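Putative branched chain amino acid ABC transporter, periplasmic amino acid-binding protein (Brucella ovis, PDB 4XFK) probably binds leucine, isoleucine, valine, threonine and alanine as the periplasmic component of an ABC-type amino-acid transport system. Local coordinates at residues Leu39-Glu44 / Ala281-Lys286; Ile82-Gly85 / Ala89-Gly92; Asn174-Asn179 / Ile183-Val188; Asp340-Ser345 / Gln349-Met354. The protein carries 1 engineered substitution. One frame throughout, in Å; residues are numbered along the deposited sequence.

From the N terminus, helix 26-44 supplies the first half of contact 1, which is completed only much later by helix 274-288. The long loop it closes holds contact 2 and contact 3, which follow one another in series. Contact 2 ties strand 81-84 to helix 88-104 in the five-stranded parallel sheet. Contact 3 ties the end of helix 167-184 to strand 186-193, at the edge of the mixed sheet. Contact 4 opens after contact 1 has closed and is the hairpin of strands 339-343 and 350-360, in that same mixed sheet. Contacts 2, 3 and 4 are local, each with only three residues between its segments. None of the four crosses another.

Contact 1 of 4, residues Leu39-Glu44 / Ala281-Lys286; sequences LGKINE and AEDYKK
K41 and D283 form a salt bridge between two helices of a periplasmic binding protein, helix 26-44 and helix 274-288. The two helices are 237 residues apart in sequence at these segments. Their backbones stay well separated here, with the CA atoms of K41 and Y284 still 11.0 Å apart. The contact is small, made at the surface by one long lysine and one short aspartate.

K41 and D283 come from opposite directions, the ammonium group on the OD2 side of the carboxylate. The lysine chain bends at chi2 (-63°), then runs extended to its ammonium group. D283 swings its carboxylate away from its own backbone N, with chi1 at -173°, and so presents it to the lysine.

Among hydrogen bonds, D283 OD2 has a second partner in the hydroxyl of Y37, on the same helix as K41. Two groups of helix 26-44 thus hold one carboxylate oxygen. Y284 adds aromatic packing beside the bridge: its ring meets that of Y37 and rests on A33 and A34.

K41 CE also lies 3.4 Å from D283 OD2. The bridge itself runs from K41 NZ to the syn lone pair of D283 OD2 at 2.9 Å.

Contact 2 of 4, residues Ile82-Gly85 / Ala89-Gly92; sequences IVQG and AVAG. With NA (sodium ion), chain D.
Q84 lays its side-chain amide against V90 and A91 on the first turns of helix 88-104. The two halves of the amide have different neighbours. Q84 NE2 sits 3.5 Å from V90 CG1, and V90 CB is almost as near. On the other half, Q84 OE1 lies 3.6 Å from A91 CB. These are van der Waals contacts, and Q84 and V90 cross at a slant.

The shape of the glutamine explains the fit. Its chain leaves the strand with CG opposite the backbone N (chi1 180°) and then turns sharply at chi2 (-89°). The turn brings NE2 to V90 and OE1 to A91. V90 points toward the strand and offers its CG1 methyl to the amide nitrogen.

Each end of this buried amide has a partner outside the two segments. Q84 OE1 is hydrogen-bonded to the hydroxyl of Y112 on the adjacent strand, and Q84 NE2 to the carbonyl O of S87 in the turn before the helix. One bond on each end fixes the rotation of the amide.

The chain continues from Q84 into G85, whose carbonyl O binds a sodium ion at 2.3 Å. Y31 OH, G116 O and two waters complete the site, with water 2 at 2.2 Å from the metal. The whole is the strand-to-helix turn of a beta-alpha-beta unit, strand 81-84, helix 88-104 and strand 111-114, with a sodium site at the C-terminal edge of the parallel sheet.

Contact 3 of 4, residues Asn174-Asn179 / Ile183-Val188; sequences NTVVAN and IGYEVV
The chi1 of Y185 (49°) places its ring between the backbone N and the carbonyl carbon, and this turns the phenol back over helix 167-184. V176 has CG1 opposite its backbone N (chi1 166°), which brings that methyl to the ring. The setting is the helix-to-strand turn of a beta-alpha-beta unit, where helix 167-184 gives way to strand 186-193.

The main bond is Y185 OH to V176 O at 2.6 Å. The hydroxyl lies in the carbonyl plane, on a lone pair, and the carbonyl meets the ring at its edge. V176 and Y185 cross at about a right angle, with V176 CG1 3.8 Å from Y185 CE1. V187 continues the apolar contact: its CG2 reaches both V176 and V177 and lies in plane at the edge of the Y185 ring. The ring also meets F217 in the sheet.

A helical i to i+4 bond joins I183 N to N179 O at 3.0 Å. At G184 phi is positive (111°), and a CB would collide with I183 O, hence glycine. I183 packs on A146 of helix 138-152. Water 3 links the two segments: it accepts from N179 ND2 and donates to Y185 OH at 2.9 Å.

Contact 4 of 4, residues Asp340-Ser345 / Gln349-Met354; sequences DYSMRS and QAKFPM. With NA (sodium ion), chain E.
Y341 and F352 lie side by side and point the same way across the two strands of a beta hairpin. Their ring planes are tilted by only 18°, but the centroids are 5.6 Å apart. The rings are slid past each other and barely overlap. Y341 CD2 touches F352 CB, and Y341 CE2 touches F352 CD2, both at 3.7 Å. Farther out, the hydroxyl end of Y341 comes down on A350 CB, which also lies in plane at the edge of the F352 ring.

M343 and A350 form the antiparallel non-hydrogen-bonded pair, their side chains on one face. The M343 chain bends at chi2 and chi3, which curls CE back to 3.9 Å from A350 CB. S342 and K351 share the other face, where S342 OG meets the lysine CB and CE. R344 passes Q349 at an angle, guanidinium and amide planes 86° apart. Q349 folds its amide back so that NE2 donates to A350 O at 3.1 Å.

S342 and K351 form the hydrogen-bonded pair, with K351 N to S342 O at 2.9 Å and a return bond from S342 N. R344 N to Q349 O adds a third. Beyond the paired residues, S345 OG, in one of its two conformers, binds a sodium ion at 2.4 Å, together with five waters.

R344 makes a salt bridge to D347 in the connecting turn, and K351 one to D383. Y341 OH is bonded to F134 O, and Q349 OE1 to R133. Helix 296-312 packs on Y341 and M343, strand 333-336 flanks Y341, and helix 138-152 touches Q349 and M354.

Contact 1 of 4, residues Leu39-Glu44 / Ala281-Lys286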
loop_
_atom_site.group_PDB
_atom_site.type_symbol
_atom_site.label_atom_id
_atom_site.label_comp_id
_atom_site.label_asym_id
_atom_site.label_seq_id
_atom_site.Cartn_x
_atom_site.Cartn_y
_atom_site.Cartn_z
ATOM N N LEU A 39 -8.491 11.339 -8.466
ATOM C CA LEU A 39 -9.170 12.603 -8.204
ATOM C C LEU A 39 -9.423 13.339 -9.520
ATOM O O LEU A 39 -10.407 14.069 -9.651
ATOM C CB LEU A 39 -8.390 13.484 -7.235
ATOM C CG LEU A 39 -8.227 12.950 -5.812
ATOM C CD1 LEU A 39 -7.576 14.000 -4.944
ATOM C CD2 LEU A 39 -9.560 12.535 -5.216
ATOM N N GLY A 40 -8.557 13.123 -10.509
ATOM C CA GLY A 40 -8.797 13.660 -11.834
ATOM C C GLY A 40 -10.076 13.111 -12.436
ATOM O O GLY A 40 -10.834 13.862 -13.053
ATOM N N LYS A 41 -10.341 11.816 -12.260
ATOM C CA LYS A 41 -11.600 11.246 -12.752
ATOM C C LYS A 41 -12.800 11.875 -12.046
ATOM O O LYS A 41 -13.817 12.174 -12.670
ATOM C CB LYS A 41 -11.651 9.726 -12.567
ATOM C CG LYS A 41 -10.555 8.950 -13.280
ATOM C CD LYS A 41 -10.618 9.095 -14.791
ATOM C CE LYS A 41 -9.544 8.206 -15.450
ATOM N NZ LYS A 41 -9.477 8.357 -16.938
ATOM N N ILE A 42 -12.697 12.049 -10.733
ATOM C CA ILE A 42 -13.787 12.672 -9.991
ATOM C C ILE A 42 -14.004 14.098 -10.489
ATOM O O ILE A 42 -15.141 14.523 -10.702
ATOM C CB ILE A 42 -13.575 12.642 -8.467
ATOM C CG1 ILE A 42 -13.409 11.196 -7.983
ATOM C CG2 ILE A 42 -14.759 13.311 -7.755
ATOM C CD1 ILE A 42 -13.082 11.075 -6.502
ATOM N N ASN A 43 -12.923 14.841 -10.689
ATOM C CA ASN A 43 -13.049 16.203 -11.196
ATOM C C ASN A 43 -13.606 16.284 -12.620
ATOM O O ASN A 43 -14.395 17.187 -12.921
ATOM C CB ASN A 43 -11.729 16.970 -11.037
ATOM C CG ASN A 43 -11.591 17.559 -9.657
ATOM O OD1 ASN A 43 -12.603 17.822 -9.001
ATOM N ND2 ASN A 43 -10.362 17.775 -9.201
ATOM N N GLU A 44 -13.249 15.325 -13.477
ATOM C CA GLU A 44 -13.825 15.262 -14.827
ATOM C C GLU A 44 -15.339 15.102 -14.760
ATOM O O GLU A 44 -16.060 15.569 -15.641
ATOM C CB GLU A 44 -13.218 14.105 -15.629
ATOM C CG GLU A 44 -11.785 14.351 -16.109
ATOM C CD GLU A 44 -11.114 13.093 -16.641
ATOM O OE1 GLU A 44 -11.828 12.141 -17.027
ATOM O OE2 GLU A 44 -9.861 13.047 -16.663
ATOM N N ALA A 281 -5.332 -0.890 -16.794
ATOM C CA ALA A 281 -3.896 -0.748 -17.023
ATOM C C ALA A 281 -3.646 0.178 -18.203
ATOM O O ALA A 281 -2.806 1.073 -18.141
ATOM C CB ALA A 281 -3.247 -2.110 -17.267
ATOM N N GLU A 282 -4.390 -0.027 -19.285
ATOM C CA GLU A 282 -4.212 0.795 -20.479
ATOM C C GLU A 282 -4.625 2.253 -20.256
ATOM O O GLU A 282 -3.948 3.173 -20.724
ATOM C CB GLU A 282 -4.972 0.192 -21.660
ATOM C CG GLU A 282 -4.395 -1.137 -22.156
ATOM C CD GLU A 282 -3.030 -0.977 -22.804
ATOM O OE1 GLU A 282 -2.787 0.090 -23.393
ATOM O OE2 GLU A 282 -2.197 -1.911 -22.723
ATOM N N ASP A 283 -5.729 2.477 -19.551
ATOM C CA ASP A 283 -6.173 3.844 -19.310
ATOM C C ASP A 283 -5.200 4.578 -18.392
ATOM O O ASP A 283 -4.872 5.748 -18.620
ATOM C CB ASP A 283 -7.580 3.887 -18.717
ATOM C CG ASP A 283 -8.114 5.297 -18.628
ATOM O OD1 ASP A 283 -8.442 5.867 -19.688
ATOM O OD2 ASP A 283 -8.193 5.844 -17.508
ATOM N N TYR A 284 -4.723 3.888 -17.363
ATOM C CA TYR A 284 -3.770 4.486 -16.441
ATOM C C TYR A 284 -2.480 4.860 -17.164
ATOM O O TYR A 284 -1.915 5.921 -16.917
ATOM C CB TYR A 284 -3.491 3.521 -15.285
ATOM C CG TYR A 284 -2.774 4.154 -14.124
ATOM C CD1 TYR A 284 -3.486 4.813 -13.129
ATOM C CD2 TYR A 284 -1.391 4.105 -14.023
ATOM C CE1 TYR A 284 -2.836 5.410 -12.060
ATOM C CE2 TYR A 284 -0.736 4.691 -12.952
ATOM C CZ TYR A 284 -1.469 5.346 -11.975
ATOM O OH TYR A 284 -0.853 5.943 -10.895
ATOM N N LYS A 285 -2.009 3.995 -18.055
ATOM C CA LYS A 285 -0.841 4.340 -18.862
ATOM C C LYS A 285 -1.100 5.537 -19.783
ATOM O O LYS A 285 -0.233 6.394 -19.944
ATOM C CB LYS A 285 -0.343 3.132 -19.670
ATOM C CG LYS A 285 0.881 3.453 -20.522
ATOM C CD LYS A 285 1.459 2.233 -21.212
ATOM C CE LYS A 285 2.706 2.601 -22.007
ATOM N NZ LYS A 285 3.340 1.398 -22.617
ATOM N N LYS A 286 -2.286 5.600 -20.383
ATOM C CA LYS A 286 -2.638 6.730 -21.234
ATOM C C LYS A 286 -2.516 8.044 -20.473
ATOM O O LYS A 286 -2.017 9.040 -21.001
ATOM C CB LYS A 286 -4.058 6.565 -21.773
ATOM C CG LYS A 286 -4.441 7.593 -22.824
ATOM C CD LYS A 286 -5.755 7.234 -23.502
ATOM C CE LYS A 286 -6.948 7.456 -22.584
ATOM N NZ LYS A 286 -8.228 7.502 -23.356
#

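Contact 2 of 4, residues Ile82-Gly85 / Ala89-Gly92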
loop_
_atom_site.group_PDB
_atom_site.type_symbol
_atom_site.label_atom_id
_atom_site.label_comp_id
_atom_site.label_asym_id
_atom_site.label_seq_id
_atom_site.Cartn_x
_atom_site.Cartn_y
_atom_site.Cartn_z
ATOM N N ILE A 82 -6.736 14.636 4.539
ATOM C CA ILE A 82 -5.303 14.426 4.365
ATOM C C ILE A 82 -5.101 13.061 3.718
ATOM O O ILE A 82 -5.673 12.073 4.182
ATOM C CB ILE A 82 -4.583 14.392 5.734
ATOM C CG1 ILE A 82 -4.863 15.668 6.542
ATOM C CG2 ILE A 82 -3.079 14.132 5.563
ATOM C CD1 ILE A 82 -4.337 16.933 5.905
ATOM N N VAL A 83 -4.282 13.005 2.678
ATOM C CA VAL A 83 -3.946 11.753 2.010
ATOM C C VAL A 83 -2.432 11.531 2.043
ATOM O O VAL A 83 -1.654 12.462 1.785
ATOM C CB VAL A 83 -4.414 11.790 0.555
ATOM C CG1 VAL A 83 -3.852 10.632 -0.214
ATOM C CG2 VAL A 83 -5.949 11.824 0.491
ATOM N N GLN A 84 -2.024 10.300 2.353
ATOM C CA GLN A 84 -0.612 9.941 2.434
ATOM C C GLN A 84 -0.518 8.422 2.387
ATOM O O GLN A 84 -1.487 7.730 2.725
ATOM C CB GLN A 84 0.004 10.490 3.728
ATOM C CG GLN A 84 1.489 10.167 3.937
ATOM C CD GLN A 84 1.714 8.853 4.675
ATOM O OE1 GLN A 84 0.768 8.228 5.155
ATOM N NE2 GLN A 84 2.974 8.430 4.764
ATOM N N GLY A 85 0.627 7.885 1.961
ATOM C CA GLY A 85 0.813 6.444 1.998
ATOM C C GLY A 85 2.222 5.877 1.921
ATOM O O GLY A 85 2.383 4.661 2.041
ATOM N N ALA A 89 6.038 5.242 9.204
ATOM C CA ALA A 89 6.596 6.106 10.242
ATOM C C ALA A 89 5.907 7.467 10.176
ATOM O O ALA A 89 5.473 8.024 11.187
ATOM C CB ALA A 89 8.099 6.243 10.067
ATOM N N VAL A 90 5.788 7.995 8.966
ATOM C CA VAL A 90 5.047 9.231 8.751
ATOM C C VAL A 90 3.567 9.057 9.102
ATOM O O VAL A 90 2.972 9.916 9.766
ATOM C CB VAL A 90 5.213 9.732 7.308
ATOM C CG1 VAL A 90 4.205 10.828 6.991
ATOM C CG2 VAL A 90 6.648 10.235 7.081
ATOM N N ALA A 91 2.971 7.951 8.666
ATOM C CA ALA A 91 1.551 7.707 8.923
ATOM C C ALA A 91 1.220 7.659 10.411
ATOM O O ALA A 91 0.164 8.128 10.829
ATOM C CB ALA A 91 1.103 6.424 8.261
ATOM N N GLY A 92 2.113 7.070 11.204
ATOM C CA GLY A 92 1.930 7.010 12.648
ATOM C C GLY A 92 1.796 8.403 13.242
ATOM O O GLY A 92 0.983 8.644 14.139
HETATM NA NA NA D . 2.955 2.692 0.989
HETATM O O HOH W 1 3.152 0.526 0.354
HETATM O O HOH W 2 5.135 3.017 0.711
#

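Contact 3 of 4, residues Asn174-Asn179 / Ile183-Val188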
loop_
_atom_site.group_PDB
_atom_site.type_symbol
_atom_site.label_atom_id
_atom_site.label_comp_id
_atom_site.label_asym_id
_atom_site.label_seq_id
_atom_site.Cartn_x
_atom_site.Cartn_y
_atom_site.Cartn_z
ATOM N N ASN A 174 7.275 -10.164 12.342
ATOM C CA ASN A 174 6.392 -10.793 13.319
ATOM C C ASN A 174 5.305 -11.622 12.632
ATOM O O ASN A 174 4.956 -12.706 13.087
ATOM C CB ASN A 174 5.774 -9.751 14.258
ATOM C CG ASN A 174 6.786 -9.158 15.227
ATOM O OD1 ASN A 174 7.840 -9.741 15.479
ATOM N ND2 ASN A 174 6.457 -8.000 15.789
ATOM N N THR A 175 4.787 -11.112 11.521
ATOM C CA THR A 175 3.778 -11.820 10.737
ATOM C C THR A 175 4.329 -13.109 10.131
ATOM O O THR A 175 3.719 -14.172 10.248
ATOM C CB THR A 175 3.250 -10.923 9.607
ATOM O OG1 THR A 175 2.624 -9.763 10.166
ATOM C CG2 THR A 175 2.244 -11.674 8.750
ATOM N N VAL A 176 5.494 -13.016 9.499
ATOM C CA VAL A 176 6.126 -14.174 8.882
ATOM C C VAL A 176 6.416 -15.263 9.928
ATOM O O VAL A 176 6.159 -16.444 9.694
ATOM C CB VAL A 176 7.413 -13.753 8.133
ATOM C CG1 VAL A 176 8.264 -14.964 7.782
ATOM C CG2 VAL A 176 7.061 -12.950 6.881
ATOM N N VAL A 177 6.919 -14.857 11.091
ATOM C CA VAL A 177 7.169 -15.784 12.193
ATOM C C VAL A 177 5.866 -16.390 12.720
ATOM O O VAL A 177 5.796 -17.589 12.959
ATOM C CB VAL A 177 7.928 -15.082 13.339
ATOM C CG1 VAL A 177 7.925 -15.930 14.611
ATOM C CG2 VAL A 177 9.348 -14.759 12.903
ATOM N N ALA A 178 4.829 -15.567 12.876
ATOM C CA ALA A 178 3.550 -16.041 13.405
ATOM C C ALA A 178 2.877 -17.066 12.498
ATOM O O ALA A 178 2.198 -17.972 12.987
ATOM C CB ALA A 178 2.607 -14.870 13.678
ATOM N N ASN A 179 3.076 -16.932 11.188
ATOM C CA ASN A 179 2.420 -17.803 10.212
ATOM C C ASN A 179 3.195 -19.081 9.882
ATOM O O ASN A 179 2.688 -19.956 9.173
ATOM C CB ASN A 179 2.146 -17.037 8.913
ATOM C CG ASN A 179 1.089 -15.966 9.075
ATOM O OD1 ASN A 179 0.234 -16.051 9.953
ATOM N ND2 ASN A 179 1.138 -14.953 8.221
ATOM N N ILE A 183 1.326 -22.290 7.985
ATOM C CA ILE A 183 1.559 -22.336 6.550
ATOM C C ILE A 183 2.625 -23.372 6.194
ATOM O O ILE A 183 2.481 -24.106 5.218
ATOM C CB ILE A 183 1.851 -20.944 5.980
ATOM C CG1 ILE A 183 0.693 -20.006 6.338
ATOM C CG2 ILE A 183 2.025 -21.019 4.474
ATOM C CD1 ILE A 183 0.754 -18.633 5.687
ATOM N N GLY A 184 3.680 -23.460 6.993
ATOM C CA GLY A 184 4.617 -24.555 6.825
ATOM C C GLY A 184 5.996 -24.227 6.311
ATOM O O GLY A 184 6.474 -24.807 5.331
ATOM N N TYR A 185 6.657 -23.308 6.990
ATOM C CA TYR A 185 8.063 -23.072 6.744
ATOM C C TYR A 185 8.722 -22.847 8.090
ATOM O O TYR A 185 8.056 -22.494 9.066
ATOM C CB TYR A 185 8.270 -21.874 5.808
ATOM C CG TYR A 185 7.491 -20.643 6.216
ATOM C CD1 TYR A 185 8.009 -19.751 7.145
ATOM C CD2 TYR A 185 6.233 -20.374 5.679
ATOM C CE1 TYR A 185 7.302 -18.630 7.538
ATOM C CE2 TYR A 185 5.518 -19.252 6.062
ATOM C CZ TYR A 185 6.058 -18.386 6.990
ATOM O OH TYR A 185 5.351 -17.276 7.381
ATOM N N GLU A 186 10.022 -23.089 8.151
ATOM C CA GLU A 186 10.791 -22.727 9.323
ATOM C C GLU A 186 11.538 -21.445 9.012
ATOM O O GLU A 186 12.202 -21.345 7.978
ATOM C CB GLU A 186 11.781 -23.834 9.678
ATOM C CG GLU A 186 12.633 -23.524 10.899
ATOM C CD GLU A 186 13.713 -24.555 11.153
ATOM O OE1 GLU A 186 13.563 -25.718 10.716
ATOM O OE2 GLU A 186 14.715 -24.190 11.798
ATOM N N VAL A 187 11.419 -20.461 9.894
ATOM C CA VAL A 187 12.213 -19.252 9.760
ATOM C C VAL A 187 13.594 -19.560 10.334
ATOM O O VAL A 187 13.825 -19.452 11.542
ATOM C CB VAL A 187 11.551 -18.038 10.451
ATOM C CG1 VAL A 187 12.370 -16.783 10.222
ATOM C CG2 VAL A 187 10.138 -17.835 9.910
ATOM N N VAL A 188 14.495 -19.985 9.451
ATOM C CA VAL A 188 15.822 -20.461 9.839
ATOM C C VAL A 188 16.646 -19.347 10.465
ATOM O O VAL A 188 17.377 -19.559 11.438
ATOM C CB VAL A 188 16.578 -21.018 8.614
ATOM C CG1 VAL A 188 18.035 -21.310 8.953
ATOM C CG2 VAL A 188 15.888 -22.265 8.092
HETATM O O HOH W 3 3.482 -15.218 6.399
#

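Contact 4 of 4, residues Asp340-Ser345 / Gln349-Met354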
loop_
_atom_site.group_PDB
_atom_site.type_symbol
_atom_site.label_atom_id
_atom_site.label_comp_id
_atom_site.label_asym_id
_atom_site.label_seq_id
_atom_site.Cartn_x
_atom_site.Cartn_y
_atom_site.Cartn_z
ATOM N N ASP A 340 -14.665 -6.422 -6.210
ATOM C CA ASP A 340 -15.331 -5.676 -5.158
ATOM C C ASP A 340 -14.377 -5.079 -4.145
ATOM O O ASP A 340 -13.399 -5.702 -3.734
ATOM C CB ASP A 340 -16.368 -6.548 -4.452
ATOM C CG ASP A 340 -17.567 -6.837 -5.328
ATOM O OD1 ASP A 340 -17.929 -5.964 -6.151
ATOM O OD2 ASP A 340 -18.141 -7.936 -5.195
ATOM N N TYR A 341 -14.685 -3.848 -3.766
ATOM C CA TYR A 341 -13.939 -3.145 -2.771
ATOM C C TYR A 341 -14.938 -2.549 -1.766
ATOM O O TYR A 341 -15.927 -1.925 -2.169
ATOM C CB TYR A 341 -13.173 -2.078 -3.519
ATOM C CG TYR A 341 -12.081 -1.443 -2.758
ATOM C CD1 TYR A 341 -12.367 -0.471 -1.827
ATOM C CD2 TYR A 341 -10.757 -1.780 -2.985
ATOM C CE1 TYR A 341 -11.387 0.139 -1.126
ATOM C CE2 TYR A 341 -9.753 -1.176 -2.275
ATOM C CZ TYR A 341 -10.085 -0.211 -1.349
ATOM O OH TYR A 341 -9.136 0.429 -0.618
ATOM N N SER A 342 -14.699 -2.762 -0.475
ATOM C CA SER A 342 -15.573 -2.209 0.558
ATOM C C SER A 342 -14.743 -1.870 1.787
ATOM O O SER A 342 -13.528 -2.039 1.779
ATOM C CB SER A 342 -16.705 -3.178 0.902
ATOM O OG SER A 342 -16.207 -4.398 1.435
ATOM N N MET A 343 -15.401 -1.401 2.841
ATOM C CA MET A 343 -14.708 -0.942 4.039
ATOM C C MET A 343 -15.255 -1.627 5.280
ATOM O O MET A 343 -16.467 -1.631 5.502
ATOM C CB MET A 343 -14.884 0.574 4.187
ATOM C CG MET A 343 -14.175 1.166 5.396
ATOM S SD MET A 343 -12.385 0.915 5.390
ATOM C CE MET A 343 -11.911 1.803 3.905
ATOM N N ARG A 344 -14.375 -2.198 6.098
ATOM C CA ARG A 344 -14.812 -2.797 7.353
ATOM C C ARG A 344 -14.984 -1.707 8.406
ATOM O O ARG A 344 -14.081 -0.908 8.649
ATOM C CB ARG A 344 -13.821 -3.849 7.817
ATOM C CG ARG A 344 -14.267 -4.539 9.088
ATOM C CD ARG A 344 -13.519 -5.846 9.273
ATOM N NE ARG A 344 -12.081 -5.625 9.438
ATOM C CZ ARG A 344 -11.173 -6.592 9.384
ATOM N NH1 ARG A 344 -11.548 -7.841 9.139
ATOM N NH2 ARG A 344 -9.890 -6.311 9.555
ATOM N N SER A 345 -16.147 -1.663 9.044
ATOM C CA SER A 345 -16.435 -0.561 9.951
ATOM C C SER A 345 -15.685 -0.664 11.276
ATOM O O SER A 345 -15.373 0.357 11.883
ATOM C CB SER A 345 -17.933 -0.457 10.207
ATOM O OG SER A 345 -18.404 -1.634 10.823
ATOM N N GLN A 349 -10.278 -0.998 7.989
ATOM C CA GLN A 349 -9.447 -1.709 7.032
ATOM C C GLN A 349 -10.305 -2.077 5.820
ATOM O O GLN A 349 -11.356 -2.705 5.969
ATOM C CB GLN A 349 -8.871 -2.980 7.672
ATOM C CG GLN A 349 -8.120 -3.877 6.710
ATOM C CD GLN A 349 -6.932 -3.169 6.073
ATOM O OE1 GLN A 349 -6.039 -2.664 6.766
ATOM N NE2 GLN A 349 -6.918 -3.124 4.746
ATOM N N ALA A 350 -9.878 -1.673 4.627
ATOM C CA ALA A 350 -10.619 -2.015 3.415
ATOM C C ALA A 350 -10.529 -3.509 3.106
ATOM O O ALA A 350 -9.535 -4.172 3.442
ATOM C CB ALA A 350 -10.129 -1.199 2.228
ATOM N N LYS A 351 -11.590 -4.017 2.478
ATOM C CA LYS A 351 -11.712 -5.411 2.061
ATOM C C LYS A 351 -11.643 -5.465 0.541
ATOM O O LYS A 351 -12.411 -4.784 -0.141
ATOM C CB LYS A 351 -13.032 -6.001 2.553
ATOM C CG LYS A 351 -13.181 -7.472 2.220
ATOM C CD LYS A 351 -14.145 -8.175 3.160
ATOM C CE LYS A 351 -15.574 -7.892 2.814
ATOM N NZ LYS A 351 -16.448 -8.745 3.671
ATOM N N PHE A 352 -10.722 -6.270 0.012
ATOM C CA PHE A 352 -10.461 -6.311 -1.424
ATOM C C PHE A 352 -9.676 -7.579 -1.743
ATOM O O PHE A 352 -9.039 -8.147 -0.861
ATOM C CB PHE A 352 -9.648 -5.078 -1.844
ATOM C CG PHE A 352 -8.486 -4.789 -0.936
ATOM C CD1 PHE A 352 -7.308 -5.527 -1.038
ATOM C CD2 PHE A 352 -8.578 -3.815 0.045
ATOM C CE1 PHE A 352 -6.260 -5.317 -0.179
ATOM C CE2 PHE A 352 -7.519 -3.588 0.910
ATOM C CZ PHE A 352 -6.354 -4.337 0.793
ATOM N N PRO A 353 -9.717 -8.027 -3.006
ATOM C CA PRO A 353 -8.936 -9.208 -3.387
ATOM C C PRO A 353 -7.429 -8.952 -3.437
ATOM O O PRO A 353 -6.978 -7.813 -3.586
ATOM C CB PRO A 353 -9.449 -9.548 -4.801
ATOM C CG PRO A 353 -10.614 -8.676 -5.043
ATOM C CD PRO A 353 -10.529 -7.508 -4.118
ATOM N N MET A 354 -6.660 -10.034 -3.311
ATOM C CA MET A 354 -5.210 -10.005 -3.447
ATOM C C MET A 354 -4.771 -11.000 -4.511
ATOM O O MET A 354 -5.313 -12.095 -4.617
ATOM C CB MET A 354 -4.542 -10.331 -2.110
ATOM C CG MET A 354 -4.688 -9.228 -1.066
ATOM S SD MET A 354 -3.790 -7.707 -1.492
ATOM C CE MET A 354 -2.109 -8.223 -1.152
HETATM NA NA NA E . -20.015 -3.210 9.919
HETATM O O HOH W 4 -18.228 -3.588 8.277
HETATM O O HOH W 5 -20.706 -1.329 8.302
HETATM O O HOH W 6 -21.599 -4.829 8.913
HETATM O O HOH W 7 -21.542 -2.691 11.811
HETATM O O HOH W 8 -18.809 -4.701 11.434
#